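Local coordinates for hypothetical protein ORF-c20_032 (Sulfolobus solfataricus, PDB 2NRQ) that is of unknown function but belongs to an archaeal family structurally similar to RNA-binding proteins, although RNA binding itself appears unlikely, at residues N25-F30 / Q104-E109; K40-A45 / K52-E57; E80-L85 / K140-R145; G94-L99 / I124-T129. All blocks are in the same frame, centred on the assembly; numbering follows the deposited sequence.

Contact 1 of 4, residues N25-F30 / Q104-E109; sequences NTIESF and QYLIAE
Leu106 projects from helix 103-109 against Thr26, Ile27 and Phe30 of helix 20-30 and carries most of a buried contact made without a single hydrogen bond between the two segments. The helix segments run nearly perpendicular, at 79°, and their axes come within 9.7 Å; two residues of helix 103-109, Leu106 and Ile107, meet three of helix 20-30. The clearest directional interaction is a CH-pi contact: the CD1 methyl of Leu106 sits over the middle of the Phe30 ring, 3.8 Å from its centroid and 8° off the ring normal. CG of Phe30 is anti to the backbone N (chi1 -165°), which directs the ring toward Leu106, and chi2, close to a right angle, turns its face to CD1. The other branch of Leu106 serves purely apolar packing, CD2 lying 3.9 Å from Thr26 CG2 and 4.3 Å from Ile27 CG1. Thr26 also packs against the backbone, its CG2 coming 3.5 Å from Leu106 O, while the CG2 methyl of Ile107 meets the threonine near CB and OG1. The hydroxyl itself is satisfied within its own helix, by a hydrogen bond with Lys22 O. A serine in place of Thr26 lacks the methyl branch and would probably open a gap beside Leu106 CD2, giving that branch more freedom to turn. Phe30 has a further partner in Lys75, by a cation-pi interaction. Ile27 and Leu106 both touch Ile121, the first residue of strand 121-126, so both helices meet that strand, with Ile35 and Leu112 closing in from neighbouring loops.

Contact 2 of 4, residues K40-A45 / K52-E57; sequences KNVTTA and KIIILE
Val42, Ile54 and Leu56 pack together on the more apolar face of this antiparallel strand pair, where Leu56 is buried. Val42 divides its methyls between two partners: CG1 lies 3.8 Å from Ile54 CG2, the two side chains running alongside and pointing the same way, while CG2 is 4.1 Å from Leu56 CD1. The first torsion of Val42 makes this split possible, setting CG1 anti to the backbone N (chi1 -176°) and CG2 beside it. Thr44 continues the row more loosely, its methyl CG2 facing Ile54 CG1. Between the strands the backbone is evenly stitched: Asn41 with Glu57, Thr43 with Ile55 and Ala45 with Ile53 are hydrogen-bonded pairs, each joined by two N-H...O bonds, the straightest being Ile55 N to Thr43 O at 2.7 Å and 176°. The face bearing Asn41, Thr43 and Glu57 is more polar, and bridged by water. There a water accepts from Thr43 OG1 at 2.9 Å and donates to Ile55 O at 2.9 Å and to Glu57 OE1 at 2.6 Å, linking side chains that do not bond directly. Ile55 O is thus gripped twice, by the water and by Thr43 N. Farther along this face Ala45 CB packs closely on Ile53 CG2. The hairpin forms one margin of the sheet. Strand 39-46 is its outermost member within the chain, and strand 52-60 bonds inward to strand 7-14, where Phe13 touches Ile53 and Ile55; helix 20-30 lies against the face of Val42 and Ile54 through Tyr20, with Val24 touching Lys40, and its Glu28 forms a salt bridge with Lys40.

Contact 3 of 4, residues E80-L85 / K140-R145; sequences ELMLIL and KLVNSR
Met82 and Val142 mark the closest backbone approach of two roughly antiparallel helix segments, with their CA atoms 6.4 Å apart. The axes come within 10.1 Å and the N-to-C directions make an angle of 148°, a moderately spaced pairing that leaves the contact to side chains. Leu81 and Val142 carry most of it. CG of Leu81 is anti to the backbone N (chi1 -180°), which extends the isobutyl group across to helix 134-145, where it slides past Val142 in the opposite direction. The closest meeting is between Leu81 CG and the CG2 methyl of Val142, at 3.4 Å; CG2 also lies near Leu81 CD2. That same CD2 reaches two further residues, being 4.2 Å from Leu141 CD2 and 4.2 Å from Arg145 CD, so one methyl touches side chains on successive turns of the opposing helix. It also lies over one face of the Arg145 guanidinium group. Met82, present as selenomethionine, adds a more peripheral touch through SE to Val142 CG1, less certain because the side chain has two conformers. Leu73 of helix 62-73 meets both Leu81 and Leu141, extending the apolar patch. The chemistry is therefore that of a hydrophobic seam with a charged border: Arg145 lends its aliphatic stem and a flat face to Leu81, while NH1 is hydrogen-bonded to Ile76 O, an arrangement that lets the arginine pack against leucine without giving up a polar partner.

Contact 4 of 4, residues G94-L99 / I124-T129; sequences GSKLYL and IISFNT
Tyr98 and Ile124 form a non-hydrogen-bonded antiparallel pair in which the isoleucine lies against the aromatic ring. CG of Tyr98, anti to the carbonyl carbon and beside the backbone N (chi1 -66°), lays the ring against Ile124. Ile124 has CG2 anti to the backbone N and CG1 beside it (chi1 -58°), and both branches are used: CG2 sits over the ring centre in a CH-pi contact, 4.1 Å from the centroid, while CG1 and CD1 reach CD1 and CE1 of Tyr98. A serine in place of Tyr98 would probably leave Ile124 without its ring surface and set its CD1 end free to turn. Lys96 packs its CB against Ile124 CG2, then bends away. On the other face Leu97 CB meets the edge of the Phe127 ring at CE2, 4.0 Å away. Phe127 also meets the ring of Phe69, their planes at about 75°. The bond from Ile125 N to Leu97 O (2.9 Å) joins the strands, and that from Phe127 N to Ser95 O (2.8 Å) carries the pairing into the adjoining loop residues. This is the pairing of neighbouring strands in an antiparallel sheet of an alpha-plus-beta fold, strands 96-101 and 121-126 being connected through helix 103-109.

In the fold
Contacts 2 and 4 belong to one antiparallel sheet, contact 2 at its margin and contact 4 farther across it, and both combine backbone hydrogen bonds with side-chain packing. Contacts 1 and 3 join helices without hydrogen bonds between their segments. Contact 1 is buried and apolar, whereas contact 3 lies nearer the surface and admits an arginine. Contact 2 is also peripheral and recruits water; contact 4 is partly buried and richer in aromatic packing. Helix 20-30 ties contact 1 to contact 2 through the Glu28-Lys40 salt bridge, while Ile84 packing on Leu99 joins contact 3 to contact 4. The centres of contacts 2 and 3 stand about 32 Å apart.

Contact 1 of 4, residues N25-F30 / Q104-E109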
loop_
_atom_site.group_PDB
_atom_site.type_symbol
_atom_site.label_atom_id
_atom_site.label_comp_id
_atom_site.label_asym_id
_atom_site.label_seq_id
_atom_site.Cartn_x
_atom_site.Cartn_y
_atom_site.Cartn_z
ATOM N N ASN A 25 11.916 0.787 -7.534
ATOM C CA ASN A 25 12.799 1.671 -6.791
ATOM C C ASN A 25 11.991 2.630 -5.957
ATOM O O ASN A 25 12.276 2.817 -4.767
ATOM C CB ASN A 25 13.705 2.458 -7.722
ATOM C CG ASN A 25 14.573 1.566 -8.578
ATOM O OD1 ASN A 25 15.000 0.491 -8.141
ATOM N ND2 ASN A 25 14.855 2.011 -9.805
ATOM N N THR A 26 10.974 3.228 -6.575
ATOM C CA THR A 26 10.130 4.164 -5.852
ATOM C C THR A 26 9.571 3.491 -4.608
ATOM O O THR A 26 9.717 4.010 -3.498
ATOM C CB THR A 26 8.952 4.677 -6.715
ATOM O OG1 THR A 26 9.456 5.437 -7.816
ATOM C CG2 THR A 26 8.035 5.574 -5.888
ATOM N N ILE A 27 8.943 2.332 -4.783
ATOM C CA ILE A 27 8.361 1.635 -3.638
ATOM C C ILE A 27 9.384 1.186 -2.593
ATOM O O ILE A 27 9.198 1.408 -1.397
ATOM C CB ILE A 27 7.522 0.426 -4.093
ATOM C CG1 ILE A 27 6.346 0.915 -4.949
ATOM C CG2 ILE A 27 7.036 -0.349 -2.887
ATOM C CD1 ILE A 27 5.357 -0.153 -5.333
ATOM N N GLU A 28 10.473 0.569 -3.035
ATOM C CA GLU A 28 11.475 0.106 -2.084
ATOM C C GLU A 28 12.142 1.278 -1.356
ATOM O O GLU A 28 12.619 1.138 -0.224
ATOM C CB GLU A 28 12.505 -0.776 -2.794
ATOM C CG GLU A 28 11.841 -1.900 -3.545
ATOM C CD GLU A 28 12.784 -2.998 -3.978
ATOM O OE1 GLU A 28 13.861 -2.696 -4.529
ATOM O OE2 GLU A 28 12.431 -4.174 -3.774
ATOM N N SER A 29 12.168 2.438 -1.994
ATOM C CA SER A 29 12.750 3.606 -1.355
ATOM C C SER A 29 11.739 4.249 -0.406
ATOM O O SER A 29 12.001 4.451 0.783
ATOM C CB SER A 29 13.162 4.624 -2.400
ATOM O OG SER A 29 13.437 5.849 -1.761
ATOM N N PHE A 30 10.571 4.564 -0.944
ATOM C CA PHE A 30 9.521 5.182 -0.161
ATOM C C PHE A 30 9.274 4.463 1.166
ATOM O O PHE A 30 8.944 5.089 2.163
ATOM C CB PHE A 30 8.228 5.207 -0.971
ATOM C CG PHE A 30 7.183 6.122 -0.407
ATOM C CD1 PHE A 30 7.162 7.474 -0.759
ATOM C CD2 PHE A 30 6.229 5.642 0.490
ATOM C CE1 PHE A 30 6.203 8.334 -0.228
ATOM C CE2 PHE A 30 5.267 6.493 1.026
ATOM C CZ PHE A 30 5.254 7.843 0.667
ATOM N N GLN A 104 0.674 6.697 -10.148
ATOM C CA GLN A 104 1.166 7.943 -10.738
ATOM C C GLN A 104 1.714 8.891 -9.677
ATOM O O GLN A 104 2.866 9.315 -9.748
ATOM C CB GLN A 104 0.037 8.647 -11.500
ATOM C CG GLN A 104 -0.671 7.809 -12.584
ATOM C CD GLN A 104 -1.801 6.915 -12.051
ATOM O OE1 GLN A 104 -2.711 6.539 -12.795
ATOM N NE2 GLN A 104 -1.738 6.565 -10.772
ATOM N N TYR A 105 0.880 9.213 -8.695
ATOM C CA TYR A 105 1.262 10.108 -7.618
ATOM C C TYR A 105 2.482 9.706 -6.799
ATOM O O TYR A 105 3.254 10.568 -6.368
ATOM C CB TYR A 105 0.084 10.304 -6.671
ATOM C CG TYR A 105 -0.880 11.360 -7.135
ATOM C CD1 TYR A 105 -0.521 12.704 -7.129
ATOM C CD2 TYR A 105 -2.148 11.020 -7.589
ATOM C CE1 TYR A 105 -1.396 13.678 -7.557
ATOM C CE2 TYR A 105 -3.030 11.985 -8.022
ATOM C CZ TYR A 105 -2.652 13.315 -8.004
ATOM O OH TYR A 105 -3.540 14.281 -8.422
ATOM N N LEU A 106 2.664 8.408 -6.573
ATOM C CA LEU A 106 3.797 7.960 -5.772
ATOM C C LEU A 106 5.118 8.016 -6.534
ATOM O O LEU A 106 6.125 8.476 -6.006
ATOM C CB LEU A 106 3.571 6.539 -5.256
ATOM C CG LEU A 106 4.452 6.211 -4.047
ATOM C CD1 LEU A 106 3.755 6.700 -2.786
ATOM C CD2 LEU A 106 4.711 4.721 -3.952
ATOM N N ILE A 107 5.115 7.553 -7.778
ATOM C CA ILE A 107 6.336 7.557 -8.572
ATOM C C ILE A 107 6.686 8.933 -9.135
ATOM O O ILE A 107 7.851 9.221 -9.425
ATOM C CB ILE A 107 6.244 6.539 -9.735
ATOM C CG1 ILE A 107 4.877 6.636 -10.404
ATOM C CG2 ILE A 107 6.482 5.134 -9.213
ATOM C CD1 ILE A 107 4.632 5.601 -11.470
ATOM N N ALA A 108 5.681 9.788 -9.280
ATOM C CA ALA A 108 5.912 11.116 -9.817
ATOM C C ALA A 108 6.079 12.193 -8.750
ATOM O O ALA A 108 6.754 13.194 -8.992
ATOM C CB ALA A 108 4.793 11.486 -10.763
ATOM N N GLU A 109 5.488 11.997 -7.571
ATOM C CA GLU A 109 5.594 12.993 -6.502
ATOM C C GLU A 109 5.763 12.429 -5.100
ATOM O O GLU A 109 5.546 13.142 -4.126
ATOM C CB GLU A 109 4.361 13.900 -6.506
ATOM C CG GLU A 109 4.197 14.713 -7.774
ATOM C CD GLU A 109 2.850 15.394 -7.856
ATOM O OE1 GLU A 109 2.549 16.237 -6.978
ATOM O OE2 GLU A 109 2.095 15.081 -8.802
#

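Contact 2 of 4, residues K40-A45 / K52-E57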
loop_
_atom_site.group_PDB
_atom_site.type_symbol
_atom_site.label_atom_id
_atom_site.label_comp_id
_atom_site.label_asym_id
_atom_site.label_seq_id
_atom_site.Cartn_x
_atom_site.Cartn_y
_atom_site.Cartn_z
ATOM N N LYS A 40 9.991 -10.180 -0.607
ATOM C CA LYS A 40 9.593 -9.634 -1.897
ATOM C C LYS A 40 9.285 -10.751 -2.884
ATOM O O LYS A 40 9.947 -11.780 -2.892
ATOM C CB LYS A 40 10.712 -8.748 -2.440
ATOM C CG LYS A 40 10.539 -8.292 -3.876
ATOM C CD LYS A 40 11.711 -7.410 -4.261
ATOM C CE LYS A 40 11.655 -7.019 -5.711
ATOM N NZ LYS A 40 12.808 -6.176 -6.139
ATOM N N ASN A 41 8.272 -10.542 -3.714
ATOM C CA ASN A 41 7.878 -11.519 -4.718
ATOM C C ASN A 41 7.590 -10.812 -6.020
ATOM O O ASN A 41 6.998 -9.730 -6.033
ATOM C CB ASN A 41 6.606 -12.250 -4.314
ATOM C CG ASN A 41 6.817 -13.210 -3.179
ATOM O OD1 ASN A 41 7.087 -14.395 -3.397
ATOM N ND2 ASN A 41 6.698 -12.705 -1.948
ATOM N N VAL A 42 8.018 -11.431 -7.115
ATOM C CA VAL A 42 7.763 -10.907 -8.440
ATOM C C VAL A 42 7.328 -12.117 -9.233
ATOM O O VAL A 42 7.999 -13.135 -9.197
ATOM C CB VAL A 42 9.036 -10.306 -9.093
ATOM C CG1 VAL A 42 8.673 -9.692 -10.435
ATOM C CG2 VAL A 42 9.668 -9.248 -8.169
ATOM N N THR A 43 6.192 -12.011 -9.919
ATOM C CA THR A 43 5.645 -13.092 -10.752
ATOM C C THR A 43 5.195 -12.483 -12.066
ATOM O O THR A 43 4.788 -11.327 -12.103
ATOM C CB THR A 43 4.390 -13.716 -10.137
ATOM O OG1 THR A 43 4.705 -14.287 -8.862
ATOM C CG2 THR A 43 3.823 -14.773 -11.062
ATOM N N THR A 44 5.258 -13.248 -13.145
ATOM C CA THR A 44 4.811 -12.739 -14.436
ATOM C C THR A 44 3.745 -13.653 -15.010
ATOM O O THR A 44 3.959 -14.855 -15.122
ATOM C CB THR A 44 5.929 -12.722 -15.463
ATOM O OG1 THR A 44 6.353 -14.071 -15.683
ATOM C CG2 THR A 44 7.104 -11.874 -14.987
ATOM N N ALA A 45 2.599 -13.093 -15.368
ATOM C CA ALA A 45 1.537 -13.876 -15.989
ATOM C C ALA A 45 1.426 -13.329 -17.415
ATOM O O ALA A 45 2.036 -12.312 -17.740
ATOM C CB ALA A 45 0.218 -13.689 -15.231
ATOM N N LYS A 52 2.050 -9.570 -21.299
ATOM C CA LYS A 52 2.564 -9.801 -19.941
ATOM C C LYS A 52 2.180 -8.835 -18.817
ATOM O O LYS A 52 2.262 -7.617 -18.962
ATOM C CB LYS A 52 4.100 -9.905 -19.973
ATOM C CG LYS A 52 4.645 -11.322 -20.147
ATOM C CD LYS A 52 5.431 -11.493 -21.448
ATOM C CE LYS A 52 6.789 -10.796 -21.389
ATOM N NZ LYS A 52 7.505 -10.842 -22.701
ATOM N N ILE A 53 1.770 -9.389 -17.684
ATOM C CA ILE A 53 1.435 -8.566 -16.531
ATOM C C ILE A 53 2.457 -8.982 -15.485
ATOM O O ILE A 53 2.896 -10.125 -15.489
ATOM C CB ILE A 53 -0.009 -8.842 -16.007
ATOM C CG1 ILE A 53 -0.350 -7.882 -14.864
ATOM C CG2 ILE A 53 -0.133 -10.276 -15.503
ATOM C CD1 ILE A 53 -0.465 -6.423 -15.275
ATOM N N ILE A 54 2.875 -8.064 -14.623
ATOM C CA ILE A 54 3.848 -8.407 -13.586
ATOM C C ILE A 54 3.228 -8.183 -12.230
ATOM O O ILE A 54 2.589 -7.161 -12.001
ATOM C CB ILE A 54 5.116 -7.554 -13.665
ATOM C CG1 ILE A 54 5.886 -7.886 -14.931
ATOM C CG2 ILE A 54 6.013 -7.837 -12.474
ATOM C CD1 ILE A 54 7.144 -7.091 -15.042
ATOM N N ILE A 55 3.405 -9.144 -11.335
ATOM C CA ILE A 55 2.847 -9.026 -10.008
ATOM C C ILE A 55 3.972 -8.865 -9.021
ATOM O O ILE A 55 4.773 -9.770 -8.821
ATOM C CB ILE A 55 2.003 -10.265 -9.639
ATOM C CG1 ILE A 55 1.124 -10.662 -10.829
ATOM C CG2 ILE A 55 1.132 -9.950 -8.429
ATOM C CD1 ILE A 55 0.055 -11.661 -10.505
ATOM N N LEU A 56 4.029 -7.693 -8.410
ATOM C CA LEU A 56 5.057 -7.376 -7.439
ATOM C C LEU A 56 4.427 -7.361 -6.059
ATOM O O LEU A 56 3.425 -6.693 -5.849
ATOM C CB LEU A 56 5.653 -6.007 -7.773
ATOM C CG LEU A 56 6.505 -5.309 -6.723
ATOM C CD1 LEU A 56 7.796 -6.062 -6.509
ATOM C CD2 LEU A 56 6.768 -3.879 -7.188
ATOM N N GLU A 57 5.010 -8.103 -5.121
ATOM C CA GLU A 57 4.476 -8.170 -3.761
ATOM C C GLU A 57 5.536 -8.031 -2.682
ATOM O O GLU A 57 6.708 -8.335 -2.886
ATOM C CB GLU A 57 3.746 -9.485 -3.562
ATOM C CG GLU A 57 2.591 -9.684 -4.506
ATOM C CD GLU A 57 2.173 -11.139 -4.585
ATOM O OE1 GLU A 57 3.018 -11.950 -5.004
ATOM O OE2 GLU A 57 1.018 -11.479 -4.231
HETATM O O HOH W 1 4.487 -12.046 -7.106
#

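Contact 3 of 4, residues E80-L85 / K140-R145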
loop_
_atom_site.group_PDB
_atom_site.type_symbol
_atom_site.label_atom_id
_atom_site.label_comp_id
_atom_site.label_asym_id
_atom_site.label_seq_id
_atom_site.Cartn_x
_atom_site.Cartn_y
_atom_site.Cartn_z
ATOM N N GLU A 80 -6.015 13.002 2.790
ATOM C CA GLU A 80 -6.249 11.608 2.412
ATOM C C GLU A 80 -6.544 10.701 3.610
ATOM O O GLU A 80 -7.331 9.755 3.499
ATOM C CB GLU A 80 -5.035 11.065 1.647
ATOM C CG GLU A 80 -4.595 11.925 0.458
ATOM C CD GLU A 80 -5.599 11.947 -0.687
ATOM O OE1 GLU A 80 -5.403 12.741 -1.630
ATOM O OE2 GLU A 80 -6.577 11.179 -0.657
ATOM N N LEU A 81 -5.908 10.984 4.746
ATOM C CA LEU A 81 -6.098 10.191 5.966
ATOM C C LEU A 81 -7.561 10.256 6.430
ATOM O O LEU A 81 -8.197 9.229 6.720
ATOM C CB LEU A 81 -5.179 10.704 7.076
ATOM C CG LEU A 81 -5.269 9.957 8.408
ATOM C CD1 LEU A 81 -5.099 8.450 8.188
ATOM C CD2 LEU A 81 -4.217 10.509 9.360
HETATM N N MSE A 82 -8.086 11.474 6.494
HETATM C CA MSE A 82 -9.465 11.683 6.879
HETATM C C MSE A 82 -10.346 10.947 5.868
HETATM O O MSE A 82 -11.310 10.254 6.238
HETATM C CB MSE A 82 -9.776 13.171 6.855
HETATM C CG MSE A 82 -11.248 13.473 7.076
HETATM SE SE MSE A 82 -11.860 12.829 8.823
HETATM C CE MSE A 82 -12.840 11.250 8.289
ATOM N N LEU A 83 -9.992 11.089 4.594
ATOM C CA LEU A 83 -10.723 10.438 3.525
ATOM C C LEU A 83 -10.812 8.945 3.824
ATOM O O LEU A 83 -11.777 8.292 3.441
ATOM C CB LEU A 83 -10.009 10.668 2.208
ATOM C CG LEU A 83 -10.763 10.353 0.915
ATOM C CD1 LEU A 83 -12.069 11.143 0.875
ATOM C CD2 LEU A 83 -9.881 10.711 -0.294
ATOM N N ILE A 84 -9.809 8.400 4.509
ATOM C CA ILE A 84 -9.845 6.984 4.862
ATOM C C ILE A 84 -10.906 6.791 5.933
ATOM O O ILE A 84 -11.886 6.084 5.721
ATOM C CB ILE A 84 -8.498 6.471 5.424
ATOM C CG1 ILE A 84 -7.434 6.455 4.325
ATOM C CG2 ILE A 84 -8.677 5.069 5.990
ATOM C CD1 ILE A 84 -6.044 6.104 4.833
ATOM N N LEU A 85 -10.695 7.415 7.088
ATOM C CA LEU A 85 -11.631 7.312 8.202
ATOM C C LEU A 85 -13.042 7.523 7.707
ATOM O O LEU A 85 -13.945 6.747 8.017
ATOM C CB LEU A 85 -11.322 8.357 9.261
ATOM C CG LEU A 85 -12.287 8.314 10.445
ATOM C CD1 LEU A 85 -12.329 6.901 11.037
ATOM C CD2 LEU A 85 -11.840 9.329 11.488
ATOM N N LYS A 140 -8.031 9.091 16.429
ATOM C CA LYS A 140 -7.199 9.732 17.433
ATOM C C LYS A 140 -5.980 10.333 16.746
ATOM O O LYS A 140 -5.444 11.342 17.192
ATOM C CB LYS A 140 -6.765 8.727 18.479
ATOM N N LEU A 141 -5.536 9.711 15.659
ATOM C CA LEU A 141 -4.380 10.224 14.934
ATOM C C LEU A 141 -4.805 11.405 14.080
ATOM O O LEU A 141 -4.156 12.450 14.086
ATOM C CB LEU A 141 -3.765 9.149 14.041
ATOM C CG LEU A 141 -2.541 9.696 13.300
ATOM C CD1 LEU A 141 -1.510 10.184 14.315
ATOM C CD2 LEU A 141 -1.954 8.625 12.400
ATOM N N VAL A 142 -5.889 11.222 13.331
ATOM C CA VAL A 142 -6.434 12.286 12.495
ATOM C C VAL A 142 -6.649 13.466 13.429
ATOM O O VAL A 142 -6.208 14.586 13.159
ATOM C CB VAL A 142 -7.801 11.879 11.887
ATOM C CG1 VAL A 142 -8.560 13.110 11.418
ATOM C CG2 VAL A 142 -7.589 10.934 10.719
ATOM N N ASN A 143 -7.326 13.182 14.538
ATOM C CA ASN A 143 -7.629 14.171 15.562
ATOM C C ASN A 143 -6.342 14.770 16.111
ATOM O O ASN A 143 -6.229 15.987 16.274
ATOM C CB ASN A 143 -8.428 13.509 16.685
ATOM C CG ASN A 143 -8.730 14.456 17.821
ATOM O OD1 ASN A 143 -8.077 14.416 18.866
ATOM N ND2 ASN A 143 -9.722 15.321 17.625
ATOM N N SER A 144 -5.366 13.912 16.384
ATOM C CA SER A 144 -4.084 14.362 16.906
ATOM C C SER A 144 -3.408 15.339 15.950
ATOM O O SER A 144 -3.088 16.465 16.319
ATOM C CB SER A 144 -3.166 13.166 17.145
ATOM O OG SER A 144 -1.893 13.593 17.602
ATOM N N ARG A 145 -3.189 14.898 14.719
ATOM C CA ARG A 145 -2.551 15.744 13.729
ATOM C C ARG A 145 -3.120 17.150 13.733
ATOM O O ARG A 145 -2.373 18.132 13.808
ATOM C CB ARG A 145 -2.707 15.143 12.338
ATOM C CG ARG A 145 -1.774 13.988 12.066
ATOM C CD ARG A 145 -1.726 13.705 10.582
ATOM N NE ARG A 145 -0.593 12.862 10.223
ATOM C CZ ARG A 145 -0.220 12.627 8.971
ATOM N NH1 ARG A 145 -0.894 13.170 7.965
ATOM N NH2 ARG A 145 0.838 11.866 8.729
#

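Contact 4 of 4, residues G94-L99 / I124-T129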
loop_
_atom_site.group_PDB
_atom_site.type_symbol
_atom_site.label_atom_id
_atom_site.label_comp_id
_atom_site.label_asym_id
_atom_site.label_seq_id
_atom_site.Cartn_x
_atom_site.Cartn_y
_atom_site.Cartn_z
ATOM N N GLY A 94 -13.638 -8.138 6.532
ATOM C CA GLY A 94 -13.144 -9.020 7.574
ATOM C C GLY A 94 -12.360 -8.153 8.542
ATOM O O GLY A 94 -12.879 -7.153 9.040
ATOM N N SER A 95 -11.108 -8.507 8.798
ATOM C CA SER A 95 -10.299 -7.718 9.717
ATOM C C SER A 95 -9.143 -7.011 9.010
ATOM O O SER A 95 -8.258 -6.435 9.657
ATOM C CB SER A 95 -9.756 -8.608 10.835
ATOM O OG SER A 95 -9.286 -7.816 11.916
ATOM N N LYS A 96 -9.149 -7.053 7.682
ATOM C CA LYS A 96 -8.095 -6.406 6.921
ATOM C C LYS A 96 -8.591 -5.154 6.214
ATOM O O LYS A 96 -9.695 -5.118 5.681
ATOM C CB LYS A 96 -7.471 -7.392 5.928
ATOM C CG LYS A 96 -8.457 -8.184 5.119
ATOM C CD LYS A 96 -7.746 -9.192 4.221
ATOM C CE LYS A 96 -7.057 -10.299 5.022
ATOM N NZ LYS A 96 -6.673 -11.469 4.156
ATOM N N LEU A 97 -7.761 -4.119 6.251
ATOM C CA LEU A 97 -8.047 -2.826 5.649
ATOM C C LEU A 97 -7.315 -2.741 4.319
ATOM O O LEU A 97 -6.107 -2.971 4.266
ATOM C CB LEU A 97 -7.551 -1.709 6.571
ATOM C CG LEU A 97 -7.674 -0.267 6.068
ATOM C CD1 LEU A 97 -9.137 0.154 6.066
ATOM C CD2 LEU A 97 -6.850 0.672 6.959
ATOM N N TYR A 98 -8.038 -2.406 3.253
ATOM C CA TYR A 98 -7.435 -2.293 1.936
ATOM C C TYR A 98 -7.246 -0.834 1.555
ATOM O O TYR A 98 -8.213 -0.106 1.366
ATOM C CB TYR A 98 -8.312 -2.971 0.884
ATOM C CG TYR A 98 -8.426 -4.467 1.042
ATOM C CD1 TYR A 98 -7.834 -5.333 0.120
ATOM C CD2 TYR A 98 -9.118 -5.026 2.119
ATOM C CE1 TYR A 98 -7.926 -6.719 0.266
ATOM C CE2 TYR A 98 -9.218 -6.407 2.273
ATOM C CZ TYR A 98 -8.619 -7.247 1.342
ATOM O OH TYR A 98 -8.724 -8.613 1.486
ATOM N N LEU A 99 -6.000 -0.404 1.436
ATOM C CA LEU A 99 -5.732 0.966 1.047
ATOM C C LEU A 99 -5.123 0.963 -0.346
ATOM O O LEU A 99 -3.986 0.533 -0.520
ATOM C CB LEU A 99 -4.754 1.611 2.023
ATOM C CG LEU A 99 -5.021 1.431 3.515
ATOM C CD1 LEU A 99 -3.954 2.174 4.302
ATOM C CD2 LEU A 99 -6.402 1.947 3.859
ATOM N N ILE A 124 -2.544 -3.797 1.995
ATOM C CA ILE A 124 -3.524 -4.500 2.810
ATOM C C ILE A 124 -3.007 -4.779 4.205
ATOM O O ILE A 124 -2.047 -5.523 4.367
ATOM C CB ILE A 124 -3.906 -5.846 2.165
ATOM C CG1 ILE A 124 -4.450 -5.599 0.752
ATOM C CG2 ILE A 124 -4.931 -6.585 3.032
ATOM C CD1 ILE A 124 -4.578 -6.839 -0.078
ATOM N N ILE A 125 -3.660 -4.190 5.206
ATOM C CA ILE A 125 -3.290 -4.384 6.601
ATOM C C ILE A 125 -4.279 -5.319 7.297
ATOM O O ILE A 125 -5.485 -5.233 7.083
ATOM C CB ILE A 125 -3.259 -3.047 7.369
ATOM C CG1 ILE A 125 -2.144 -2.149 6.832
ATOM C CG2 ILE A 125 -3.032 -3.301 8.844
ATOM C CD1 ILE A 125 -2.438 -1.570 5.490
ATOM N N SER A 126 -3.762 -6.215 8.129
ATOM C CA SER A 126 -4.612 -7.149 8.849
ATOM C C SER A 126 -4.559 -6.842 10.340
ATOM O O SER A 126 -3.488 -6.785 10.940
ATOM C CB SER A 126 -4.148 -8.574 8.594
ATOM O OG SER A 126 -3.774 -8.719 7.238
ATOM N N PHE A 127 -5.727 -6.626 10.930
ATOM C CA PHE A 127 -5.827 -6.324 12.348
ATOM C C PHE A 127 -6.469 -7.515 13.028
ATOM O O PHE A 127 -7.085 -8.355 12.376
ATOM C CB PHE A 127 -6.714 -5.093 12.563
ATOM C CG PHE A 127 -6.139 -3.820 12.007
ATOM C CD1 PHE A 127 -5.207 -3.088 12.732
ATOM C CD2 PHE A 127 -6.518 -3.361 10.753
ATOM C CE1 PHE A 127 -4.658 -1.913 12.215
ATOM C CE2 PHE A 127 -5.973 -2.184 10.225
ATOM C CZ PHE A 127 -5.042 -1.460 10.959
ATOM N N ASN A 128 -6.310 -7.604 14.339
ATOM C CA ASN A 128 -6.945 -8.683 15.075
ATOM C C ASN A 128 -7.675 -8.001 16.217
ATOM O O ASN A 128 -7.627 -8.451 17.364
ATOM C CB ASN A 128 -5.913 -9.677 15.607
ATOM C CG ASN A 128 -6.526 -11.033 15.895
ATOM O OD1 ASN A 128 -7.251 -11.579 15.062
ATOM N ND2 ASN A 128 -6.242 -11.584 17.069
ATOM N N THR A 129 -8.363 -6.910 15.876
ATOM C CA THR A 129 -9.088 -6.109 16.854
ATOM C C THR A 129 -10.392 -5.464 16.366
ATOM O O THR A 129 -11.214 -5.050 17.181
ATOM C CB THR A 129 -8.169 -5.003 17.405
ATOM O OG1 THR A 129 -8.952 -4.043 18.121
ATOM C CG2 THR A 129 -7.418 -4.315 16.264
#